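Long-range contact in KLLA0B12012p (Kluyveromyces lactis, PDB 6Y3P), which carries a C-terminal ATP-grasp domain of the tubulin-tyrosine ligase family, probably binds ATP, and is a direct partner of the mRNA decapping enzyme Dcp2: residues 222-234 / 387-399. Numbering follows the deposited sequence.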
loop_
_atom_site.group_PDB
_atom_site.type_symbol
_atom_site.label_atom_id
_atom_site.label_comp_id
_atom_site.label_asym_id
_atom_site.label_seq_id
_atom_site.Cartn_x
_atom_site.Cartn_y
_atom_site.Cartn_z
ATOM N N THR A 222 -3.169 9.606 2.827
ATOM C CA THR A 222 -3.722 9.942 4.136
ATOM C C THR A 222 -5.224 9.966 4.075
ATOM O O THR A 222 -5.804 10.677 3.266
ATOM C CB THR A 222 -3.126 11.259 4.715
ATOM O OG1 THR A 222 -1.707 11.213 4.654
ATOM C CG2 THR A 222 -3.552 11.525 6.155
ATOM N N CYS A 223 -5.847 9.165 4.915
ATOM C CA CYS A 223 -7.290 9.162 5.121
ATOM C C CYS A 223 -7.523 10.007 6.308
ATOM O O CYS A 223 -6.848 9.822 7.306
ATOM C CB CYS A 223 -7.821 7.755 5.360
ATOM S SG CYS A 223 -8.006 6.806 3.853
ATOM N N SER A 224 -8.492 10.890 6.232
ATOM C CA SER A 224 -8.854 11.761 7.342
ATOM C C SER A 224 -10.371 11.714 7.616
ATOM O O SER A 224 -11.159 11.973 6.710
ATOM C CB SER A 224 -8.404 13.190 7.058
ATOM O OG SER A 224 -8.754 14.000 8.166
ATOM N N GLY A 225 -10.739 11.373 8.853
ATOM C CA GLY A 225 -12.116 11.306 9.342
ATOM C C GLY A 225 -13.023 10.376 8.563
ATOM O O GLY A 225 -12.574 9.322 8.105
ATOM N N ASP A 226 -14.317 10.787 8.386
ATOM C CA ASP A 226 -15.316 10.025 7.638
ATOM C C ASP A 226 -15.981 10.849 6.503
ATOM O O ASP A 226 -17.089 11.349 6.676
ATOM C CB ASP A 226 -16.358 9.391 8.582
ATOM C CG ASP A 226 -17.339 8.402 7.955
ATOM O OD1 ASP A 226 -17.525 8.440 6.705
ATOM O OD2 ASP A 226 -17.992 7.651 8.721
ATOM N N LEU A 227 -15.382 10.909 5.304
ATOM C CA LEU A 227 -14.072 10.403 4.924
ATOM C C LEU A 227 -13.506 11.314 3.870
ATOM O O LEU A 227 -14.191 11.636 2.896
ATOM C CB LEU A 227 -14.167 8.968 4.351
ATOM C CG LEU A 227 -12.871 8.353 3.746
ATOM C CD1 LEU A 227 -11.947 7.795 4.837
ATOM C CD2 LEU A 227 -13.206 7.251 2.766
ATOM N N GLN A 228 -12.231 11.672 4.026
ATOM C CA GLN A 228 -11.471 12.404 3.026
ATOM C C GLN A 228 -10.233 11.604 2.738
ATOM O O GLN A 228 -9.610 11.071 3.663
ATOM C CB GLN A 228 -11.100 13.786 3.510
ATOM C CG GLN A 228 -12.211 14.803 3.294
ATOM C CD GLN A 228 -11.847 16.082 3.976
ATOM O OE1 GLN A 228 -11.748 16.133 5.206
ATOM N NE2 GLN A 228 -11.531 17.108 3.193
ATOM N N VAL A 229 -9.902 11.462 1.451
ATOM C CA VAL A 229 -8.731 10.705 1.014
ATOM C C VAL A 229 -7.779 11.650 0.313
ATOM O O VAL A 229 -8.175 12.356 -0.610
ATOM C CB VAL A 229 -9.043 9.445 0.173
ATOM C CG1 VAL A 229 -7.765 8.625 -0.040
ATOM C CG2 VAL A 229 -10.134 8.585 0.820
ATOM N N PHE A 230 -6.534 11.693 0.799
ATOM C CA PHE A 230 -5.519 12.592 0.304
ATOM C C PHE A 230 -4.317 11.821 -0.168
ATOM O O PHE A 230 -3.745 11.021 0.578
ATOM C CB PHE A 230 -5.098 13.567 1.402
ATOM C CG PHE A 230 -6.192 14.474 1.900
ATOM C CD1 PHE A 230 -6.455 15.683 1.268
ATOM C CD2 PHE A 230 -6.946 14.132 3.014
ATOM C CE1 PHE A 230 -7.454 16.527 1.735
ATOM C CE2 PHE A 230 -7.938 14.982 3.486
ATOM C CZ PHE A 230 -8.191 16.170 2.838
ATOM N N VAL A 231 -3.945 12.044 -1.421
ATOM C CA VAL A 231 -2.762 11.424 -1.999
ATOM C C VAL A 231 -1.646 12.469 -1.982
ATOM O O VAL A 231 -1.847 13.618 -2.367
ATOM C CB VAL A 231 -3.045 10.858 -3.408
ATOM C CG1 VAL A 231 -1.767 10.414 -4.101
ATOM C CG2 VAL A 231 -4.050 9.710 -3.354
ATOM N N TYR A 232 -0.491 12.073 -1.471
ATOM C CA TYR A 232 0.715 12.887 -1.427
ATOM C C TYR A 232 1.462 12.684 -2.771
ATOM O O TYR A 232 1.902 11.570 -3.078
ATOM C CB TYR A 232 1.583 12.488 -0.214
ATOM C CG TYR A 232 2.759 13.411 -0.008
ATOM C CD1 TYR A 232 2.602 14.799 -0.053
ATOM C CD2 TYR A 232 4.024 12.906 0.249
ATOM C CE1 TYR A 232 3.689 15.658 0.118
ATOM C CE2 TYR A 232 5.117 13.755 0.434
ATOM C CZ TYR A 232 4.941 15.130 0.369
ATOM O OH TYR A 232 6.010 15.959 0.575
ATOM N N ASP A 233 1.538 13.752 -3.583
ATOM C CA ASP A 233 2.122 13.728 -4.932
ATOM C C ASP A 233 3.648 13.649 -5.001
ATOM O O ASP A 233 4.169 13.492 -6.095
ATOM C CB ASP A 233 1.623 14.911 -5.788
ATOM C CG ASP A 233 0.318 14.602 -6.504
ATOM O OD1 ASP A 233 -0.158 13.443 -6.403
ATOM O OD2 ASP A 233 -0.226 15.514 -7.165
ATOM N N ARG A 234 4.352 13.747 -3.872
ATOM C CA ARG A 234 5.803 13.596 -3.855
ATOM C C ARG A 234 6.020 12.131 -3.480
ATOM O O ARG A 234 5.981 11.766 -2.302
ATOM C CB ARG A 234 6.444 14.567 -2.862
ATOM C CG ARG A 234 6.180 16.055 -3.213
ATOM C CD ARG A 234 7.062 17.010 -2.403
ATOM N NE ARG A 234 8.488 16.774 -2.652
ATOM C CZ ARG A 234 9.475 17.232 -1.894
ATOM N NH1 ARG A 234 9.211 17.987 -0.833
ATOM N NH2 ARG A 234 10.737 16.953 -2.199
ATOM N N GLN A 387 -2.043 27.388 -2.532
ATOM C CA GLN A 387 -2.104 27.116 -3.975
ATOM C C GLN A 387 -0.965 26.191 -4.445
ATOM O O GLN A 387 0.136 26.236 -3.889
ATOM C CB GLN A 387 -2.189 28.431 -4.793
ATOM C CG GLN A 387 -0.889 29.232 -5.012
ATOM C CD GLN A 387 -0.140 29.618 -3.757
ATOM O OE1 GLN A 387 -0.524 30.531 -3.013
ATOM N NE2 GLN A 387 0.972 28.942 -3.520
ATOM N N HIS A 388 -1.269 25.323 -5.444
ATOM C CA HIS A 388 -0.375 24.316 -6.055
ATOM C C HIS A 388 0.066 23.248 -5.018
ATOM O O HIS A 388 1.246 22.878 -4.920
ATOM C CB HIS A 388 0.806 24.974 -6.810
ATOM C CG HIS A 388 0.356 25.939 -7.865
ATOM N ND1 HIS A 388 0.308 27.304 -7.623
ATOM C CD2 HIS A 388 -0.105 25.700 -9.118
ATOM C CE1 HIS A 388 -0.151 27.852 -8.741
ATOM N NE2 HIS A 388 -0.410 26.928 -9.669
ATOM N N SER A 389 -0.927 22.760 -4.244
ATOM C CA SER A 389 -0.732 21.762 -3.199
ATOM C C SER A 389 -0.321 20.400 -3.749
ATOM O O SER A 389 -0.853 19.952 -4.763
ATOM C CB SER A 389 -2.005 21.608 -2.378
ATOM O OG SER A 389 -1.809 20.723 -1.290
ATOM N N LYS A 390 0.593 19.728 -3.053
ATOM C CA LYS A 390 1.000 18.375 -3.417
ATOM C C LYS A 390 0.232 17.330 -2.583
ATOM O O LYS A 390 0.446 16.132 -2.754
ATOM C CB LYS A 390 2.525 18.209 -3.350
ATOM C CG LYS A 390 3.240 19.239 -4.223
ATOM C CD LYS A 390 4.231 18.629 -5.170
ATOM C CE LYS A 390 4.946 19.705 -5.946
ATOM N NZ LYS A 390 4.151 20.141 -7.123
ATOM N N PHE A 391 -0.698 17.794 -1.717
ATOM C CA PHE A 391 -1.586 16.976 -0.874
ATOM C C PHE A 391 -2.968 17.109 -1.503
ATOM O O PHE A 391 -3.701 18.048 -1.218
ATOM C CB PHE A 391 -1.579 17.494 0.563
ATOM C CG PHE A 391 -1.952 16.490 1.627
ATOM C CD1 PHE A 391 -1.151 15.371 1.867
ATOM C CD2 PHE A 391 -3.032 16.721 2.477
ATOM C CE1 PHE A 391 -1.454 14.483 2.898
ATOM C CE2 PHE A 391 -3.323 15.838 3.523
ATOM C CZ PHE A 391 -2.540 14.723 3.718
ATOM N N VAL A 392 -3.291 16.191 -2.401
ATOM C CA VAL A 392 -4.497 16.264 -3.216
ATOM C C VAL A 392 -5.658 15.404 -2.704
ATOM O O VAL A 392 -5.509 14.193 -2.532
ATOM C CB VAL A 392 -4.101 15.911 -4.678
ATOM C CG1 VAL A 392 -5.281 16.053 -5.643
ATOM C CG2 VAL A 392 -2.904 16.748 -5.139
ATOM N N GLU A 393 -6.828 16.031 -2.527
ATOM C CA GLU A 393 -8.042 15.335 -2.126
ATOM C C GLU A 393 -8.611 14.603 -3.336
ATOM O O GLU A 393 -9.055 15.257 -4.284
ATOM C CB GLU A 393 -9.062 16.295 -1.554
ATOM C CG GLU A 393 -10.114 15.566 -0.747
ATOM C CD GLU A 393 -11.342 16.413 -0.526
ATOM O OE1 GLU A 393 -12.269 16.340 -1.362
ATOM O OE2 GLU A 393 -11.334 17.222 0.425
ATOM N N VAL A 394 -8.588 13.246 -3.299
ATOM C CA VAL A 394 -8.999 12.385 -4.413
ATOM C C VAL A 394 -10.378 11.757 -4.199
ATOM O O VAL A 394 -10.981 11.245 -5.145
ATOM C CB VAL A 394 -7.915 11.321 -4.753
ATOM C CG1 VAL A 394 -6.599 11.983 -5.114
ATOM C CG2 VAL A 394 -7.717 10.322 -3.604
ATOM N N LEU A 395 -10.867 11.779 -2.962
ATOM C CA LEU A 395 -12.194 11.269 -2.611
ATOM C C LEU A 395 -12.674 11.951 -1.378
ATOM O O LEU A 395 -11.887 12.174 -0.455
ATOM C CB LEU A 395 -12.198 9.742 -2.386
ATOM C CG LEU A 395 -13.576 9.085 -2.171
ATOM C CD1 LEU A 395 -14.405 9.047 -3.479
ATOM C CD2 LEU A 395 -13.445 7.700 -1.552
ATOM N N LYS A 396 -13.972 12.264 -1.353
ATOM C CA LYS A 396 -14.654 12.817 -0.196
ATOM C C LYS A 396 -16.009 12.160 -0.089
ATOM O O LYS A 396 -16.802 12.229 -1.034
ATOM C CB LYS A 396 -14.791 14.340 -0.294
ATOM C CG LYS A 396 -15.182 15.015 1.023
ATOM C CD LYS A 396 -16.168 16.193 0.826
ATOM C CE LYS A 396 -15.583 17.455 0.226
ATOM N NZ LYS A 396 -14.610 18.127 1.130
ATOM N N LEU A 397 -16.271 11.494 1.042
ATOM C CA LEU A 397 -17.576 10.897 1.327
ATOM C C LEU A 397 -18.222 11.644 2.481
ATOM O O LEU A 397 -17.544 11.947 3.472
ATOM C CB LEU A 397 -17.469 9.406 1.685
ATOM C CG LEU A 397 -16.875 8.466 0.631
ATOM C CD1 LEU A 397 -16.646 7.101 1.225
ATOM C CD2 LEU A 397 -17.775 8.341 -0.594
ATOM N N LYS A 398 -19.535 11.927 2.364
ATOM C CA LYS A 398 -20.307 12.592 3.415
ATOM C C LYS A 398 -20.998 11.532 4.264
ATOM O O LYS A 398 -22.075 11.059 3.874
ATOM C CB LYS A 398 -21.340 13.589 2.830
ATOM C CG LYS A 398 -20.744 14.937 2.460
ATOM C CD LYS A 398 -21.433 15.555 1.248
ATOM C CE LYS A 398 -20.581 16.606 0.564
ATOM N NZ LYS A 398 -19.452 16.012 -0.211
ATOM N N SER A 399 -20.372 11.128 5.400
ATOM C CA SER A 399 -20.933 10.132 6.328
ATOM C C SER A 399 -20.234 10.126 7.690
ATOM O O SER A 399 -20.517 9.279 8.542
ATOM C CB SER A 399 -20.930 8.734 5.711
ATOM O OG SER A 399 -22.224 8.157 5.800
#
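Phe391 reaches over from strand 391-396 to lie against Phe230 and Thr222 of the neighbouring hairpin. Its CG stands anti to the backbone N (chi1 -156°), which turns the ring toward strand 228-232. CB and CG carry the ring across; CD1 comes nearest Tyr232 CD1, at the ring edge, 4.3 Å away. Along the other edge, CD2 meets Phe230 CD1 at 3.8 Å. CE2 touches Phe230 CG and CB, and CE1 packs on Thr222 OG1. At the tip, CZ rests 3.7 Å from Thr222 CB. Phe230 CB lies over one face of the Phe391 ring, a CH-pi contact of 3.7 Å to the centroid. The rings are nearly parallel, at 6°, but slid so far that they barely overlap. Gln228 NE2 donates to Glu393 OE2 at 2.8 Å, from above the carboxylate plane. On the sheet face away from Phe230 and Phe391, Val229 and Val231 pack on Val394 and touch helix 290-313. Backbone bonds such as Val229 N to Leu395 O (2.8 Å) join the strands. A beta bulge shifts the register between Val229 and Phe230 in this antiparallel pairing, which sets the chain's last strand, 391-396, beside strand 228-239 in a sheet of the ATP-grasp domain.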